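PDB 3UOR: ABC transporter sugar binding protein from Xanthomonas axonopodis pv. citri, which probably binds maltose or related sugars in the periplasm and hands them to a membrane-bound ABC importer. Local coordinates for residues A[40-46]-A[333-339]; A[119-123]-A[342-348]; A[142-148]-A[360-365]; A[199-204]-A[289-293]. One frame throughout, in Å; residues are numbered along the deposited sequence.

Contact 3 is the most buried of the four, and its centre lies about 9 Å from the centre of the chain. Contact 4 is also buried but lies further out. Contacts 1 and 2 are partly buried and reach the surface. Contacts 2 and 3 touch each other: Trp347 packs on Gly362, and Phe122 and Pro342 meet Leu365 and Val142. Contacts 3 and 4 are joined by the Gln364 and Leu289 pair. Contacts 1 and 2 use neighbouring pieces of chain, the end of helix 327-337 and then helix 344-348. Contact 1 is mainly apolar with one acid pair. Contact 2 combines a charge network with backbone bonds and an aromatic pair. Contacts 3 and 4 each pair apolar packing with a glutamine amide.

Contact 1: A[40-46]-A[333-339]; sequences EAEVVAE and FHAIIGD
Glu40 OE2 lies only 2.6 Å from Asp339 OD2. The two carboxylates are nearly coplanar, their planes 1° apart. One of the two acids probably holds a proton. A turn about the CB-CG bond of Glu40 (79°) sets its carboxylate beside that of Asp339. Glu40 CG lies at the edge of the Phe333 ring, 3.8 Å from Phe333 CZ. Ile337 CD1 packs 3.7 Å from Glu40 OE2, so an apolar methyl lies against one oxygen of the acid pair. Tyr141 of strand 134-150 touches both acids.

Beyond the acids the contact is apolar. Val43 points toward the other helix and divides its two methyls. Val43 CG1 meets Phe333 CD1 at 3.8 Å and Ile336 CG2 at 3.9 Å. Val43 CG2 meets Ile337 CD1 at 4.0 Å. The Phe333 ring has Ile337 CG2 over the centre of one face, and Val44 N lies near its edge. The ring also stacks with Trp140. Toward solvent, Glu46 OE2 lies near Ile336 CD1. Gly338, the first residue after the helix, has positive phi; Asp339 follows.

The short helix axes cross at 132°, with a closest approach of 10.4 Å. Helix 39-52 is the helix of the beta-alpha-beta crossover from strand 30-36 to strand 58-64. Its packing beside helix 327-337 is typical of the helical layer of an alpha/beta lobe in periplasmic binding proteins.

Contact 2: A[119-123]-A[342-348]; sequences ADYFP and PRRSTWK
The charged and polar bonds centre on Asp120. Its OD1 takes three clear donors. Arg343 NE meets the anti lone pair of Asp120 OD1 at 2.8 Å and forms a salt bridge; Arg343 NH2 adds a weak bond. Asp120 OD1 receives Ser345 N on its syn lone pair. Ser345 OG, 2.8 Å from Asp120 OD1, arrives on the syn side but out of the carboxylate plane. Lys348 NZ makes only a long ion pair with Asp120 OD2. One water bridges Asp120 OD2 to Arg344 NH1. Arg344 NH1 also bonds to Ala119 O, 3.0 Å away, in the guanidinium plane, while Arg344 NE pairs with Glu366. Arg343 NH1 binds Ile115 O and Ser325 O.

Backbone bonds tie the two segments together. Arg344 N gives Asp120 O a bond of 2.7 Å, and Phe122 N binds Pro342 O at 3.3 Å. Tyr121 and Arg343 form a single beta bridge.

Ring contacts complete the set. Arg343 CB stands over the face of Tyr121, 4.0 Å from the ring centroid. Phe122 turns its edge to the Trp347 face in an offset edge-to-face pair, planes 70° apart.

Asp120 joins its loop to the start of helix 344-348. It probably stays charged, because basic groups and N-H donors gather round it.

Contact 3: A[142-148]-A[360-365]; sequences VDTRLLF and AFGDQL
Gln364 stretches toward the strand with CG opposite its own backbone N (chi1 -176°) and the chain extended beyond, which carries its amide to Thr144 and Arg145. Leu146 takes a different turn. Its CG sits between the backbone N and the carbonyl carbon (chi1 51°), and this turns both methyls onto Phe361.

Gln364 NE2 donates twice. Gln364 NE2 lies 2.9 Å from Thr144 OG1, which is close to the amide plane. Gln364 NE2 is also 2.9 Å from Arg145 O, in a nearly straight bond, though from well above the carbonyl plane. Thr144 OG1 has a second partner in Ile299 O, and Gln364 OE1 is bound by Leu289 N.

Leu146 CD2 lies over one face of the Phe361 ring, 3.7 Å from its centroid and offset toward the rim. Leu146 CG is 3.4 Å from Phe361 CE1, and Ala360 CB touches Leu146 CD2 at 3.7 Å. Phe148 CZ meets the ring at its edge. At the other end, Val142 CG1 and Leu365 CD2 pack tightly at 3.5 Å.

The amide binds helix 359-364 to strand 134-150 where the strand is interrupted. The chemistry is that of a buried amide whose hydrogens and oxygen are all bonded, set among apolar groups.

Contact 4: A[199-204]-A[289-293]; sequences SFALQQ and LPGPN
Ser199 CB and Leu289 CD2 meet at 3.4 Å, tighter than usual for two carbons. This is the dense end of the contact. Leu289 points toward the helix end and is shared by three residues. Leu289 CG lies 4.1 Å from Phe200 CE1, and Leu289 CD2 lies 3.9 Å from Gln203 NE2. Phe200 crosses Leu289 at about a right angle, and Pro290 O sits near the edge of its ring. The Phe200 ring also meets Phe229 edge-to-face and Trp166 with its plane nearly perpendicular.

Gln203 stands between the dense end and the loose one. Its extended chain carries the amide to the loop. Gln203 NE2 donates to Pro290 O at 2.9 Å, coming from 44° above the carbonyl plane. Ala297 O takes a second bond from the same nitrogen, and Gln203 OE1 accepts from Trp166 NE1. The amide is thus fixed through both its nitrogen and its oxygen.

Toward solvent the packing thins. Pro292 CD rests 3.5 Å from Gln203 OE1, and Pro292 CG lies 3.9 Å from Gln204 NE2. Gln204 bends back on its own helix, its NE2 bonding to Phe200 O in a nearly straight bond. Pro292 is partly exposed.

The arrangement joins the end of helix 195-202 to the loop after strand 284-287, and Trp166 bonds to Gln203 and, weakly, to Pro290 O. Such helix-to-loop packing fits an alpha/beta lobe of the periplasmic binding protein fold.

Contact 1: A[40-46]-A[333-339]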
loop_
_atom_site.group_PDB
_atom_site.type_symbol
_atom_site.label_atom_id
_atom_site.label_comp_id
_atom_site.label_asym_id
_atom_site.label_seq_id
_atom_site.Cartn_x
_atom_site.Cartn_y
_atom_site.Cartn_z
ATOM N N GLU A 40 5.036 13.189 5.168
ATOM C CA GLU A 40 4.399 13.704 3.972
ATOM C C GLU A 40 3.983 15.165 4.159
ATOM O O GLU A 40 4.164 15.987 3.263
ATOM C CB GLU A 40 3.219 12.836 3.566
ATOM C CG GLU A 40 3.644 11.628 2.752
ATOM C CD GLU A 40 4.199 10.510 3.609
ATOM O OE1 GLU A 40 4.104 10.592 4.854
ATOM O OE2 GLU A 40 4.723 9.541 3.031
ATOM N N ALA A 41 3.445 15.487 5.333
ATOM C CA ALA A 41 3.085 16.863 5.652
ATOM C C ALA A 41 4.292 17.803 5.554
ATOM O O ALA A 41 4.186 18.898 5.006
ATOM C CB ALA A 41 2.474 16.937 7.041
ATOM N N GLU A 42 5.430 17.379 6.098
ATOM C CA GLU A 42 6.638 18.199 6.087
ATOM C C GLU A 42 7.081 18.483 4.661
ATOM O O GLU A 42 7.375 19.622 4.293
ATOM C CB GLU A 42 7.786 17.490 6.799
ATOM C CG GLU A 42 7.594 17.220 8.273
ATOM C CD GLU A 42 8.791 16.486 8.861
ATOM O OE1 GLU A 42 9.936 16.770 8.436
ATOM O OE2 GLU A 42 8.590 15.617 9.740
ATOM N N VAL A 43 7.147 17.426 3.866
ATOM C CA VAL A 43 7.595 17.546 2.498
ATOM C C VAL A 43 6.589 18.319 1.646
ATOM O O VAL A 43 6.972 19.232 0.915
ATOM C CB VAL A 43 7.876 16.164 1.894
ATOM C CG1 VAL A 43 8.339 16.300 0.466
ATOM C CG2 VAL A 43 8.924 15.453 2.719
ATOM N N VAL A 44 5.302 17.987 1.743
ATOM C CA VAL A 44 4.329 18.701 0.916
ATOM C C VAL A 44 4.306 20.190 1.266
ATOM O O VAL A 44 3.966 21.011 0.424
ATOM C CB VAL A 44 2.901 18.111 0.971
ATOM C CG1 VAL A 44 2.168 18.572 2.239
ATOM C CG2 VAL A 44 2.108 18.540 -0.274
ATOM N N ALA A 45 4.672 20.544 2.498
ATOM C CA ALA A 45 4.730 21.961 2.868
ATOM C C ALA A 45 5.797 22.695 2.049
ATOM O O ALA A 45 5.621 23.865 1.709
ATOM C CB ALA A 45 4.981 22.134 4.364
ATOM N N GLU A 46 6.893 22.016 1.715
ATOM C CA GLU A 46 7.924 22.640 0.878
ATOM C C GLU A 46 7.348 22.892 -0.501
ATOM O O GLU A 46 7.550 23.951 -1.101
ATOM C CB GLU A 46 9.127 21.730 0.711
ATOM C CG GLU A 46 9.865 21.425 1.976
ATOM C CD GLU A 46 11.010 20.477 1.717
ATOM O OE1 GLU A 46 11.158 19.523 2.503
ATOM O OE2 GLU A 46 11.740 20.673 0.717
ATOM N N PHE A 333 8.360 15.128 -5.321
ATOM C CA PHE A 333 7.887 14.464 -4.117
ATOM C C PHE A 333 8.574 13.126 -3.940
ATOM O O PHE A 333 9.032 12.788 -2.842
ATOM C CB PHE A 333 6.377 14.261 -4.220
ATOM C CG PHE A 333 5.703 13.935 -2.915
ATOM C CD1 PHE A 333 5.740 14.827 -1.857
ATOM C CD2 PHE A 333 4.972 12.769 -2.778
ATOM C CE1 PHE A 333 5.093 14.545 -0.667
ATOM C CE2 PHE A 333 4.331 12.471 -1.591
ATOM C CZ PHE A 333 4.390 13.365 -0.532
ATOM N N HIS A 334 8.655 12.360 -5.025
ATOM C CA HIS A 334 9.354 11.071 -4.981
ATOM C C HIS A 334 10.830 11.261 -4.632
ATOM O O HIS A 334 11.402 10.504 -3.834
ATOM C CB HIS A 334 9.235 10.355 -6.324
ATOM C CG HIS A 334 10.000 9.069 -6.391
ATOM N ND1 HIS A 334 11.276 8.986 -6.905
ATOM C CD2 HIS A 334 9.670 7.814 -6.001
ATOM C CE1 HIS A 334 11.698 7.734 -6.842
ATOM N NE2 HIS A 334 10.741 7.002 -6.296
ATOM N N ALA A 335 11.443 12.274 -5.237
ATOM C CA ALA A 335 12.867 12.531 -5.049
ATOM C C ALA A 335 13.169 12.772 -3.584
ATOM O O ALA A 335 14.176 12.296 -3.071
ATOM C CB ALA A 335 13.315 13.721 -5.875
ATOM N N ILE A 336 12.284 13.497 -2.906
ATOM C CA ILE A 336 12.562 13.894 -1.531
ATOM C C ILE A 336 12.240 12.799 -0.532
ATOM O O ILE A 336 13.049 12.499 0.335
ATOM C CB ILE A 336 11.827 15.190 -1.155
ATOM C CG1 ILE A 336 12.232 16.310 -2.109
ATOM C CG2 ILE A 336 12.128 15.576 0.273
ATOM C CD1 ILE A 336 11.333 17.511 -2.045
ATOM N N ILE A 337 11.070 12.179 -0.669
ATOM C CA ILE A 337 10.589 11.255 0.351
ATOM C C ILE A 337 10.397 9.803 -0.128
ATOM O O ILE A 337 10.178 8.900 0.681
ATOM C CB ILE A 337 9.305 11.819 1.011
ATOM C CG1 ILE A 337 8.962 11.069 2.292
ATOM C CG2 ILE A 337 8.142 11.767 0.060
ATOM C CD1 ILE A 337 7.758 11.656 3.016
ATOM N N GLY A 338 10.489 9.564 -1.433
ATOM C CA GLY A 338 10.442 8.194 -1.933
ATOM C C GLY A 338 9.050 7.665 -2.262
ATOM O O GLY A 338 8.920 6.532 -2.707
ATOM N N ASP A 339 8.014 8.479 -2.053
ATOM C CA ASP A 339 6.632 8.057 -2.304
ATOM C C ASP A 339 6.373 7.885 -3.786
ATOM O O ASP A 339 6.797 8.701 -4.598
ATOM C CB ASP A 339 5.628 9.036 -1.692
ATOM C CG ASP A 339 5.625 8.984 -0.172
ATOM O OD1 ASP A 339 6.135 7.995 0.366
ATOM O OD2 ASP A 339 5.135 9.921 0.483
#

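Contact 2: A[119-123]-A[342-348]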
loop_
_atom_site.group_PDB
_atom_site.type_symbol
_atom_site.label_atom_id
_atom_site.label_comp_id
_atom_site.label_asym_id
_atom_site.label_seq_id
_atom_site.Cartn_x
_atom_site.Cartn_y
_atom_site.Cartn_z
ATOM N N ALA A 119 -7.037 8.151 -17.359
ATOM C CA ALA A 119 -6.442 7.069 -18.145
ATOM C C ALA A 119 -4.934 6.964 -17.911
ATOM O O ALA A 119 -4.319 5.956 -18.247
ATOM C CB ALA A 119 -6.736 7.259 -19.652
ATOM N N ASP A 120 -4.332 8.007 -17.349
ATOM C CA ASP A 120 -2.880 7.990 -17.109
ATOM C C ASP A 120 -2.539 7.424 -15.722
ATOM O O ASP A 120 -1.365 7.243 -15.393
ATOM C CB ASP A 120 -2.311 9.400 -17.256
ATOM C CG ASP A 120 -0.792 9.442 -17.207
ATOM O OD1 ASP A 120 -0.247 10.287 -16.449
ATOM O OD2 ASP A 120 -0.150 8.636 -17.915
ATOM N N TYR A 121 -3.566 7.145 -14.912
ATOM C CA TYR A 121 -3.354 6.622 -13.560
ATOM C C TYR A 121 -3.397 5.097 -13.546
ATOM O O TYR A 121 -4.195 4.475 -14.247
ATOM C CB TYR A 121 -4.419 7.168 -12.593
ATOM C CG TYR A 121 -4.147 8.586 -12.136
ATOM C CD1 TYR A 121 -3.675 8.841 -10.865
ATOM C CD2 TYR A 121 -4.341 9.673 -12.990
ATOM C CE1 TYR A 121 -3.414 10.128 -10.447
ATOM C CE2 TYR A 121 -4.081 10.971 -12.569
ATOM C CZ TYR A 121 -3.625 11.189 -11.300
ATOM O OH TYR A 121 -3.366 12.463 -10.850
ATOM N N PHE A 122 -2.537 4.476 -12.758
ATOM C CA PHE A 122 -2.573 3.019 -12.696
ATOM C C PHE A 122 -3.990 2.595 -12.295
ATOM O O PHE A 122 -4.578 3.175 -11.386
ATOM C CB PHE A 122 -1.498 2.491 -11.751
ATOM C CG PHE A 122 -0.103 2.910 -12.142
ATOM C CD1 PHE A 122 0.502 2.373 -13.266
ATOM C CD2 PHE A 122 0.595 3.843 -11.391
ATOM C CE1 PHE A 122 1.791 2.744 -13.638
ATOM C CE2 PHE A 122 1.881 4.229 -11.755
ATOM C CZ PHE A 122 2.475 3.687 -12.896
ATOM N N PRO A 123 -4.563 1.626 -13.017
ATOM C CA PRO A 123 -6.001 1.361 -12.851
ATOM C C PRO A 123 -6.355 0.876 -11.440
ATOM O O PRO A 123 -7.345 1.341 -10.897
ATOM C CB PRO A 123 -6.299 0.292 -13.916
ATOM C CG PRO A 123 -4.953 -0.325 -14.227
ATOM C CD PRO A 123 -3.952 0.794 -14.067
ATOM N N PRO A 342 1.505 8.027 -8.659
ATOM C CA PRO A 342 0.368 7.166 -9.013
ATOM C C PRO A 342 0.023 7.217 -10.489
ATOM O O PRO A 342 -0.995 6.629 -10.848
ATOM C CB PRO A 342 -0.784 7.780 -8.219
ATOM C CG PRO A 342 -0.452 9.218 -8.151
ATOM C CD PRO A 342 1.070 9.315 -8.102
ATOM N N ARG A 343 0.827 7.884 -11.324
ATOM C CA ARG A 343 0.481 8.006 -12.757
ATOM C C ARG A 343 1.642 7.726 -13.712
ATOM O O ARG A 343 2.785 7.975 -13.383
ATOM C CB ARG A 343 -0.166 9.375 -13.071
ATOM C CG ARG A 343 0.671 10.591 -12.727
ATOM C CD ARG A 343 -0.094 11.909 -12.962
ATOM N NE ARG A 343 -0.673 11.983 -14.304
ATOM C CZ ARG A 343 -1.307 13.054 -14.781
ATOM N NH1 ARG A 343 -1.418 14.156 -14.040
ATOM N NH2 ARG A 343 -1.834 13.026 -16.000
ATOM N N ARG A 344 1.338 7.199 -14.892
ATOM C CA ARG A 344 2.380 6.747 -15.805
ATOM C C ARG A 344 3.274 7.856 -16.278
ATOM O O ARG A 344 4.467 7.651 -16.481
ATOM C CB ARG A 344 1.778 6.082 -17.031
ATOM C CG ARG A 344 0.985 4.899 -16.675
ATOM C CD ARG A 344 0.867 3.963 -17.825
ATOM N NE ARG A 344 -0.044 2.902 -17.421
ATOM C CZ ARG A 344 -1.358 3.048 -17.405
ATOM N NH1 ARG A 344 -1.895 4.203 -17.788
ATOM N NH2 ARG A 344 -2.130 2.047 -17.011
ATOM N N SER A 345 2.716 9.040 -16.465
ATOM C CA SER A 345 3.533 10.078 -17.069
ATOM C C SER A 345 4.616 10.572 -16.108
ATOM O O SER A 345 5.688 10.981 -16.537
ATOM C CB SER A 345 2.686 11.206 -17.686
ATOM O OG SER A 345 1.985 11.936 -16.709
ATOM N N THR A 346 4.363 10.507 -14.807
ATOM C CA THR A 346 5.418 10.869 -13.868
ATOM C C THR A 346 6.537 9.849 -13.961
ATOM O O THR A 346 7.702 10.191 -13.823
ATOM C CB THR A 346 4.926 10.911 -12.441
ATOM O OG1 THR A 346 3.778 11.751 -12.377
ATOM C CG2 THR A 346 6.002 11.489 -11.534
ATOM N N TRP A 347 6.164 8.595 -14.211
ATOM C CA TRP A 347 7.129 7.506 -14.308
ATOM C C TRP A 347 7.980 7.602 -15.566
ATOM O O TRP A 347 9.036 6.981 -15.636
ATOM C CB TRP A 347 6.429 6.143 -14.225
ATOM C CG TRP A 347 6.157 5.755 -12.771
ATOM C CD1 TRP A 347 5.041 6.035 -12.049
ATOM C CD2 TRP A 347 7.057 5.082 -11.879
ATOM N NE1 TRP A 347 5.172 5.557 -10.765
ATOM C CE2 TRP A 347 6.409 4.977 -10.634
ATOM C CE3 TRP A 347 8.345 4.551 -12.016
ATOM C CZ2 TRP A 347 6.997 4.350 -9.537
ATOM C CZ3 TRP A 347 8.931 3.934 -10.923
ATOM C CH2 TRP A 347 8.251 3.836 -9.696
ATOM N N LYS A 348 7.526 8.385 -16.548
ATOM C CA LYS A 348 8.289 8.547 -17.791
ATOM C C LYS A 348 9.367 9.621 -17.668
ATOM O O LYS A 348 10.283 9.672 -18.472
ATOM C CB LYS A 348 7.369 8.847 -18.980
ATOM C CG LYS A 348 6.463 7.675 -19.382
ATOM C CD LYS A 348 5.409 8.127 -20.378
ATOM C CE LYS A 348 4.128 7.298 -20.257
ATOM N NZ LYS A 348 2.885 8.154 -20.312
HETATM O O HOH W 1 -0.813 6.537 -19.519
#

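Contact 3: A[142-148]-A[360-365]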
loop_
_atom_site.group_PDB
_atom_site.type_symbol
_atom_site.label_atom_id
_atom_site.label_comp_id
_atom_site.label_asym_id
_atom_site.label_seq_id
_atom_site.Cartn_x
_atom_site.Cartn_y
_atom_site.Cartn_z
ATOM N N VAL A 142 1.520 6.160 -3.914
ATOM C CA VAL A 142 1.164 4.751 -3.809
ATOM C C VAL A 142 2.180 4.028 -2.930
ATOM O O VAL A 142 3.393 4.241 -3.042
ATOM C CB VAL A 142 1.150 4.067 -5.184
ATOM C CG1 VAL A 142 0.601 2.645 -5.093
ATOM C CG2 VAL A 142 0.320 4.870 -6.155
ATOM N N ASP A 143 1.665 3.196 -2.037
ATOM C CA ASP A 143 2.499 2.300 -1.256
ATOM C C ASP A 143 2.173 0.896 -1.733
ATOM O O ASP A 143 1.021 0.479 -1.698
ATOM C CB ASP A 143 2.169 2.464 0.224
ATOM C CG ASP A 143 2.816 1.398 1.098
ATOM O OD1 ASP A 143 3.606 0.573 0.587
ATOM O OD2 ASP A 143 2.526 1.393 2.306
ATOM N N THR A 144 3.171 0.176 -2.224
ATOM C CA THR A 144 2.978 -1.237 -2.520
ATOM C C THR A 144 4.229 -1.998 -2.068
ATOM O O THR A 144 5.275 -1.387 -1.863
ATOM C CB THR A 144 2.680 -1.474 -4.012
ATOM O OG1 THR A 144 2.275 -2.837 -4.214
ATOM C CG2 THR A 144 3.914 -1.215 -4.835
ATOM N N ARG A 145 4.118 -3.316 -1.898
ATOM C CA ARG A 145 5.184 -4.109 -1.284
ATOM C C ARG A 145 5.749 -5.113 -2.269
ATOM O O ARG A 145 5.004 -5.788 -2.963
ATOM C CB ARG A 145 4.626 -4.866 -0.059
ATOM C CG ARG A 145 3.901 -3.949 0.947
ATOM C CD ARG A 145 4.822 -2.816 1.384
ATOM N NE ARG A 145 4.117 -1.809 2.178
ATOM C CZ ARG A 145 3.803 -1.956 3.465
ATOM N NH1 ARG A 145 4.133 -3.076 4.112
ATOM N NH2 ARG A 145 3.156 -0.985 4.108
ATOM N N LEU A 146 7.068 -5.214 -2.341
ATOM C CA LEU A 146 7.686 -6.126 -3.299
ATOM C C LEU A 146 9.027 -6.563 -2.711
ATOM O O LEU A 146 9.319 -6.256 -1.551
ATOM C CB LEU A 146 7.821 -5.445 -4.684
ATOM C CG LEU A 146 8.470 -4.061 -4.783
ATOM C CD1 LEU A 146 9.860 -4.067 -4.159
ATOM C CD2 LEU A 146 8.527 -3.518 -6.249
ATOM N N LEU A 147 9.856 -7.265 -3.482
ATOM C CA LEU A 147 11.085 -7.838 -2.918
ATOM C C LEU A 147 12.323 -6.968 -3.042
ATOM O O LEU A 147 12.746 -6.658 -4.138
ATOM C CB LEU A 147 11.394 -9.194 -3.567
ATOM C CG LEU A 147 10.273 -10.231 -3.547
ATOM C CD1 LEU A 147 10.635 -11.382 -4.470
ATOM C CD2 LEU A 147 10.018 -10.742 -2.130
ATOM N N PHE A 148 12.910 -6.592 -1.915
ATOM C CA PHE A 148 14.279 -6.095 -1.885
ATOM C C PHE A 148 15.141 -7.337 -1.812
ATOM O O PHE A 148 14.804 -8.262 -1.084
ATOM C CB PHE A 148 14.512 -5.231 -0.632
ATOM C CG PHE A 148 13.842 -3.898 -0.694
ATOM C CD1 PHE A 148 14.579 -2.744 -0.943
ATOM C CD2 PHE A 148 12.480 -3.790 -0.544
ATOM C CE1 PHE A 148 13.959 -1.503 -1.020
ATOM C CE2 PHE A 148 11.853 -2.544 -0.633
ATOM C CZ PHE A 148 12.595 -1.405 -0.865
ATOM N N ALA A 360 11.165 -1.512 -10.348
ATOM C CA ALA A 360 10.341 -2.646 -9.951
ATOM C C ALA A 360 8.982 -2.189 -9.432
ATOM O O ALA A 360 7.953 -2.784 -9.753
ATOM C CB ALA A 360 11.069 -3.505 -8.914
ATOM N N PHE A 361 8.980 -1.115 -8.646
ATOM C CA PHE A 361 7.738 -0.492 -8.186
ATOM C C PHE A 361 6.888 -0.004 -9.344
ATOM O O PHE A 361 5.694 -0.266 -9.399
ATOM C CB PHE A 361 8.048 0.663 -7.249
ATOM C CG PHE A 361 8.624 0.226 -5.935
ATOM C CD1 PHE A 361 7.811 -0.386 -4.976
ATOM C CD2 PHE A 361 9.967 0.430 -5.649
ATOM C CE1 PHE A 361 8.336 -0.790 -3.746
ATOM C CE2 PHE A 361 10.507 0.018 -4.425
ATOM C CZ PHE A 361 9.679 -0.591 -3.467
ATOM N N GLY A 362 7.516 0.680 -10.294
ATOM C CA GLY A 362 6.779 1.236 -11.412
ATOM C C GLY A 362 6.149 0.118 -12.210
ATOM O O GLY A 362 5.021 0.226 -12.657
ATOM N N ASP A 363 6.869 -0.977 -12.379
ATOM C CA ASP A 363 6.282 -2.129 -13.065
ATOM C C ASP A 363 5.106 -2.754 -12.276
ATOM O O ASP A 363 4.063 -3.115 -12.860
ATOM C CB ASP A 363 7.360 -3.190 -13.318
ATOM C CG ASP A 363 6.839 -4.371 -14.112
ATOM O OD1 ASP A 363 6.571 -4.223 -15.314
ATOM O OD2 ASP A 363 6.692 -5.450 -13.532
ATOM N N GLN A 364 5.268 -2.902 -10.963
ATOM C CA GLN A 364 4.230 -3.589 -10.153
ATOM C C GLN A 364 2.935 -2.779 -10.091
ATOM O O GLN A 364 1.834 -3.342 -10.016
ATOM C CB GLN A 364 4.721 -3.874 -8.727
ATOM C CG GLN A 364 3.707 -4.682 -7.880
ATOM C CD GLN A 364 4.354 -5.310 -6.655
ATOM O OE1 GLN A 364 5.261 -6.117 -6.779
ATOM N NE2 GLN A 364 3.875 -4.945 -5.467
ATOM N N LEU A 365 3.079 -1.454 -10.127
ATOM C CA LEU A 365 1.937 -0.551 -10.089
ATOM C C LEU A 365 0.945 -0.845 -11.205
ATOM O O LEU A 365 -0.240 -0.521 -11.081
ATOM C CB LEU A 365 2.369 0.921 -10.131
ATOM C CG LEU A 365 3.091 1.339 -8.848
ATOM C CD1 LEU A 365 3.341 2.835 -8.832
ATOM C CD2 LEU A 365 2.256 0.955 -7.669
#

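Contact 4: A[199-204]-A[289-293]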
loop_
_atom_site.group_PDB
_atom_site.type_symbol
_atom_site.label_atom_id
_atom_site.label_comp_id
_atom_site.label_asym_id
_atom_site.label_seq_id
_atom_site.Cartn_x
_atom_site.Cartn_y
_atom_site.Cartn_z
ATOM N N SER A 199 -0.876 -9.365 0.067
ATOM C CA SER A 199 -0.357 -9.245 -1.308
ATOM C C SER A 199 -0.612 -10.537 -2.068
ATOM O O SER A 199 -1.162 -10.517 -3.162
ATOM C CB SER A 199 1.150 -8.943 -1.316
ATOM O OG SER A 199 1.400 -7.697 -0.692
ATOM N N PHE A 200 -0.230 -11.668 -1.474
ATOM C CA PHE A 200 -0.392 -12.962 -2.139
ATOM C C PHE A 200 -1.857 -13.330 -2.341
ATOM O O PHE A 200 -2.190 -14.029 -3.296
ATOM C CB PHE A 200 0.368 -14.075 -1.386
ATOM C CG PHE A 200 1.848 -13.882 -1.394
ATOM C CD1 PHE A 200 2.525 -13.692 -2.605
ATOM C CD2 PHE A 200 2.570 -13.840 -0.214
ATOM C CE1 PHE A 200 3.893 -13.495 -2.638
ATOM C CE2 PHE A 200 3.960 -13.640 -0.241
ATOM C CZ PHE A 200 4.617 -13.470 -1.462
ATOM N N ALA A 201 -2.728 -12.877 -1.439
ATOM C CA ALA A 201 -4.165 -13.152 -1.564
ATOM C C ALA A 201 -4.789 -12.307 -2.669
ATOM O O ALA A 201 -5.688 -12.767 -3.395
ATOM C CB ALA A 201 -4.876 -12.903 -0.231
ATOM N N LEU A 202 -4.309 -11.071 -2.805
ATOM C CA LEU A 202 -4.740 -10.211 -3.910
ATOM C C LEU A 202 -4.342 -10.750 -5.288
ATOM O O LEU A 202 -4.902 -10.325 -6.279
ATOM C CB LEU A 202 -4.209 -8.789 -3.750
ATOM C CG LEU A 202 -4.817 -8.032 -2.590
ATOM C CD1 LEU A 202 -4.096 -6.694 -2.406
ATOM C CD2 LEU A 202 -6.261 -7.837 -2.886
ATOM N N GLN A 203 -3.375 -11.669 -5.356
ATOM C CA GLN A 203 -2.986 -12.244 -6.656
ATOM C C GLN A 203 -3.941 -13.333 -7.163
ATOM O O GLN A 203 -3.675 -13.942 -8.187
ATOM C CB GLN A 203 -1.552 -12.794 -6.618
ATOM C CG GLN A 203 -0.509 -11.744 -6.260
ATOM C CD GLN A 203 0.849 -12.344 -6.127
ATOM O OE1 GLN A 203 0.987 -13.547 -5.869
ATOM N NE2 GLN A 203 1.875 -11.524 -6.306
ATOM N N GLN A 204 -5.045 -13.570 -6.456
ATOM C CA GLN A 204 -5.958 -14.661 -6.811
ATOM C C GLN A 204 -7.149 -14.084 -7.549
ATOM O O GLN A 204 -7.448 -12.917 -7.397
ATOM C CB GLN A 204 -6.443 -15.397 -5.550
ATOM C CG GLN A 204 -5.307 -15.865 -4.596
ATOM C CD GLN A 204 -4.188 -16.606 -5.329
ATOM O OE1 GLN A 204 -4.446 -17.529 -6.103
ATOM N NE2 GLN A 204 -2.936 -16.192 -5.091
ATOM N N LEU A 289 6.732 -8.473 -7.242
ATOM C CA LEU A 289 6.307 -9.659 -6.501
ATOM C C LEU A 289 5.976 -10.825 -7.436
ATOM O O LEU A 289 5.157 -10.674 -8.339
ATOM C CB LEU A 289 5.066 -9.273 -5.676
ATOM C CG LEU A 289 4.799 -9.868 -4.300
ATOM C CD1 LEU A 289 6.025 -9.761 -3.393
ATOM C CD2 LEU A 289 3.578 -9.218 -3.665
ATOM N N PRO A 290 6.608 -11.995 -7.239
ATOM C CA PRO A 290 6.169 -13.115 -8.083
ATOM C C PRO A 290 4.697 -13.436 -7.854
ATOM O O PRO A 290 4.188 -13.232 -6.754
ATOM C CB PRO A 290 7.036 -14.274 -7.593
ATOM C CG PRO A 290 8.267 -13.597 -7.033
ATOM C CD PRO A 290 7.783 -12.341 -6.413
ATOM N N GLY A 291 4.013 -13.910 -8.887
ATOM C CA GLY A 291 2.637 -14.359 -8.752
ATOM C C GLY A 291 2.525 -15.821 -9.171
ATOM O O GLY A 291 3.516 -16.422 -9.598
ATOM N N PRO A 292 1.321 -16.405 -9.054
ATOM C CA PRO A 292 1.113 -17.824 -9.380
ATOM C C PRO A 292 1.576 -18.228 -10.792
ATOM O O PRO A 292 2.169 -19.307 -10.963
ATOM C CB PRO A 292 -0.401 -17.987 -9.250
ATOM C CG PRO A 292 -0.796 -16.951 -8.216
ATOM C CD PRO A 292 0.146 -15.801 -8.385
ATOM N N ASN A 293 1.308 -17.371 -11.774
ATOM C CA ASN A 293 1.578 -17.664 -13.180
ATOM C C ASN A 293 2.549 -16.704 -13.831
ATOM O O ASN A 293 2.795 -16.784 -15.026
ATOM C CB ASN A 293 0.278 -17.634 -13.962
ATOM C CG ASN A 293 -0.726 -18.592 -13.403
ATOM O OD1 ASN A 293 -0.440 -19.777 -13.253
ATOM N ND2 ASN A 293 -1.896 -18.085 -13.051
#